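Local coordinates for hypothetical protein (Bacteroides caccae, PDB 4M8R) that is of unknown function but joins an N-terminal immunoglobulin-like domain to a domain related to WD40 beta-propellers, at residues Gln23-Gly28 and Ile79-Arg84. Numbering follows the deposited sequence.
Sequences QTVKPG and IRMPYR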
loop_
_atom_site.group_PDB
_atom_site.type_symbol
_atom_site.label_atom_id
_atom_site.label_comp_id
_atom_site.label_asym_id
_atom_site.label_seq_id
_atom_site.Cartn_x
_atom_site.Cartn_y
_atom_site.Cartn_z
ATOM N N GLN A 23 -18.206 -15.932 28.500
ATOM C CA GLN A 23 -18.589 -17.083 27.702
ATOM C C GLN A 23 -18.305 -16.795 26.241
ATOM O O GLN A 23 -18.014 -15.660 25.856
ATOM C CB GLN A 23 -20.071 -17.396 27.893
ATOM C CG GLN A 23 -20.443 -17.786 29.318
ATOM C CD GLN A 23 -21.932 -18.061 29.488
ATOM O OE1 GLN A 23 -22.686 -18.136 28.512
ATOM N NE2 GLN A 23 -22.364 -18.208 30.736
ATOM N N THR A 24 -18.381 -17.838 25.428
ATOM C CA THR A 24 -18.258 -17.697 23.993
ATOM C C THR A 24 -19.647 -17.470 23.394
ATOM O O THR A 24 -20.586 -18.214 23.679
ATOM C CB THR A 24 -17.583 -18.933 23.366
ATOM O OG1 THR A 24 -16.256 -19.062 23.893
ATOM C CG2 THR A 24 -17.503 -18.798 21.843
ATOM N N VAL A 25 -19.770 -16.438 22.573
ATOM C CA VAL A 25 -21.034 -16.120 21.920
ATOM C C VAL A 25 -20.808 -16.020 20.416
ATOM O O VAL A 25 -19.678 -15.867 19.972
ATOM C CB VAL A 25 -21.645 -14.811 22.468
ATOM C CG1 VAL A 25 -21.966 -14.959 23.945
ATOM C CG2 VAL A 25 -20.714 -13.625 22.257
ATOM N N LYS A 26 -21.877 -16.124 19.636
ATOM C CA LYS A 26 -21.764 -16.109 18.175
ATOM C C LYS A 26 -22.276 -14.798 17.583
ATOM O O LYS A 26 -23.194 -14.187 18.122
ATOM C CB LYS A 26 -22.538 -17.283 17.571
ATOM C CG LYS A 26 -21.879 -18.636 17.809
ATOM C CD LYS A 26 -22.787 -19.796 17.416
ATOM C CE LYS A 26 -23.925 -19.983 18.412
ATOM N NZ LYS A 26 -24.516 -21.352 18.349
ATOM N N PRO A 27 -21.679 -14.359 16.465
ATOM C CA PRO A 27 -22.261 -13.260 15.717
ATOM C C PRO A 27 -23.732 -13.514 15.418
ATOM O O PRO A 27 -24.082 -14.605 14.976
ATOM C CB PRO A 27 -21.447 -13.255 14.423
ATOM C CG PRO A 27 -20.118 -13.765 14.830
ATOM C CD PRO A 27 -20.382 -14.778 15.911
ATOM N N GLY A 28 -24.578 -12.519 15.669
ATOM C CA GLY A 28 -26.025 -12.662 15.495
ATOM C C GLY A 28 -26.781 -13.001 16.775
ATOM O O GLY A 28 -27.998 -12.828 16.827
ATOM N N ILE A 79 -28.686 -6.719 23.517
ATOM C CA ILE A 79 -27.899 -6.224 22.387
ATOM C C ILE A 79 -27.568 -7.360 21.436
ATOM O O ILE A 79 -27.558 -8.519 21.838
ATOM C CB ILE A 79 -26.599 -5.536 22.847
ATOM C CG1 ILE A 79 -25.637 -6.539 23.490
ATOM C CG2 ILE A 79 -26.928 -4.417 23.820
ATOM C CD1 ILE A 79 -24.370 -5.912 24.031
ATOM N N ARG A 80 -27.331 -7.024 20.170
ATOM C CA ARG A 80 -26.990 -8.024 19.164
ATOM C C ARG A 80 -25.487 -8.009 18.915
ATOM O O ARG A 80 -24.898 -6.947 18.799
ATOM C CB ARG A 80 -27.749 -7.761 17.857
ATOM C CG ARG A 80 -27.780 -8.969 16.934
ATOM C CD ARG A 80 -28.726 -8.782 15.761
ATOM N NE ARG A 80 -30.134 -8.779 16.164
ATOM C CZ ARG A 80 -30.854 -9.866 16.467
ATOM N NH1 ARG A 80 -30.314 -11.084 16.433
ATOM N NH2 ARG A 80 -32.134 -9.733 16.818
HETATM N N MSE A 81 -24.875 -9.186 18.848
HETATM C CA MSE A 81 -23.443 -9.296 18.570
HETATM C C MSE A 81 -23.247 -9.199 17.077
HETATM O O MSE A 81 -23.971 -9.830 16.306
HETATM C CB MSE A 81 -22.876 -10.614 19.101
HETATM C CG MSE A 81 -23.079 -10.813 20.607
HETATM SE SE MSE A 81 -22.344 -9.315 21.657
HETATM C CE MSE A 81 -20.455 -9.480 21.153
ATOM N N PRO A 82 -22.268 -8.392 16.639
ATOM C CA PRO A 82 -22.079 -8.135 15.213
ATOM C C PRO A 82 -21.299 -9.197 14.436
ATOM O O PRO A 82 -20.499 -9.946 15.006
ATOM C CB PRO A 82 -21.281 -6.834 15.209
ATOM C CG PRO A 82 -20.483 -6.891 16.461
ATOM C CD PRO A 82 -21.365 -7.567 17.466
ATOM N N TYR A 83 -21.550 -9.226 13.129
ATOM C CA TYR A 83 -20.755 -9.989 12.174
ATOM C C TYR A 83 -19.567 -9.155 11.708
ATOM O O TYR A 83 -19.422 -8.003 12.106
ATOM C CB TYR A 83 -21.614 -10.374 10.960
ATOM C CG TYR A 83 -22.678 -11.407 11.254
ATOM C CD1 TYR A 83 -23.923 -11.032 11.745
ATOM C CD2 TYR A 83 -22.436 -12.759 11.032
ATOM C CE1 TYR A 83 -24.897 -11.981 12.020
ATOM C CE2 TYR A 83 -23.401 -13.709 11.295
ATOM C CZ TYR A 83 -24.632 -13.316 11.788
ATOM O OH TYR A 83 -25.588 -14.276 12.052
ATOM N N ARG A 84 -18.718 -9.763 10.884
ATOM C CA ARG A 84 -17.637 -9.089 10.145
ATOM C C ARG A 84 -16.389 -8.743 10.958
ATOM O O ARG A 84 -15.503 -8.055 10.456
ATOM C CB ARG A 84 -18.146 -7.849 9.388
ATOM C CG ARG A 84 -19.293 -8.151 8.438
ATOM C CD ARG A 84 -19.673 -6.961 7.578
ATOM N NE ARG A 84 -20.573 -7.373 6.501
ATOM C CZ ARG A 84 -21.881 -7.587 6.631
ATOM N NH1 ARG A 84 -22.496 -7.420 7.797
ATOM N NH2 ARG A 84 -22.587 -7.982 5.575
#
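Pro27 lies over one face of the Tyr83 ring. Its CB sits 3.8 Å from the ring centroid and 19° off the ring normal, a CH-pi contact displaced toward the rim on the CD2 side. The contact belongs to the immunoglobulin-like N-terminal domain. There the turn after edge strand 24-25 meets the chain as it leaves strand 76-80, and the two run roughly perpendicular. Gly28 N approaches the same ring obliquely, near CE1. The second flat group, the guanidinium of Arg80, receives Gly28 O at its edge, near its plane. CG of Tyr83 stands anti to the carbonyl carbon (chi1 -70°), which helps carry the ring toward Pro27. Tyr83 also touches Cys182 and Thr183 of the propeller-like part of the chain, consistent with a position at the domain junction. With an alanine here, Pro27 CB would probably lose its aromatic partner and a gap would open beside Cys182 and Thr183. The backbones are also joined by a hydrogen bond from Gly28 N to Met81 O, 2.8 Å long and close to straight (163°). Pro27 CB also packs against Pro82 O, 3.5 Å away. Gly28 has a positive phi, and its backbone angles would press a CB against the carbonyl O of Pro27; the Tyr83 hydroxyl is close as well. On the inner side, the selenomethionine Met81 crosses Val25 at about a right angle, with its CG 4.0 Å from Val25 CG2. Both side chains are buried and also touch Leu108 of strand 99-108. The Arg80 chain bends at chi3, and its NH1 makes a weak hydrogen bond of 2.9 Å to Gly28 O.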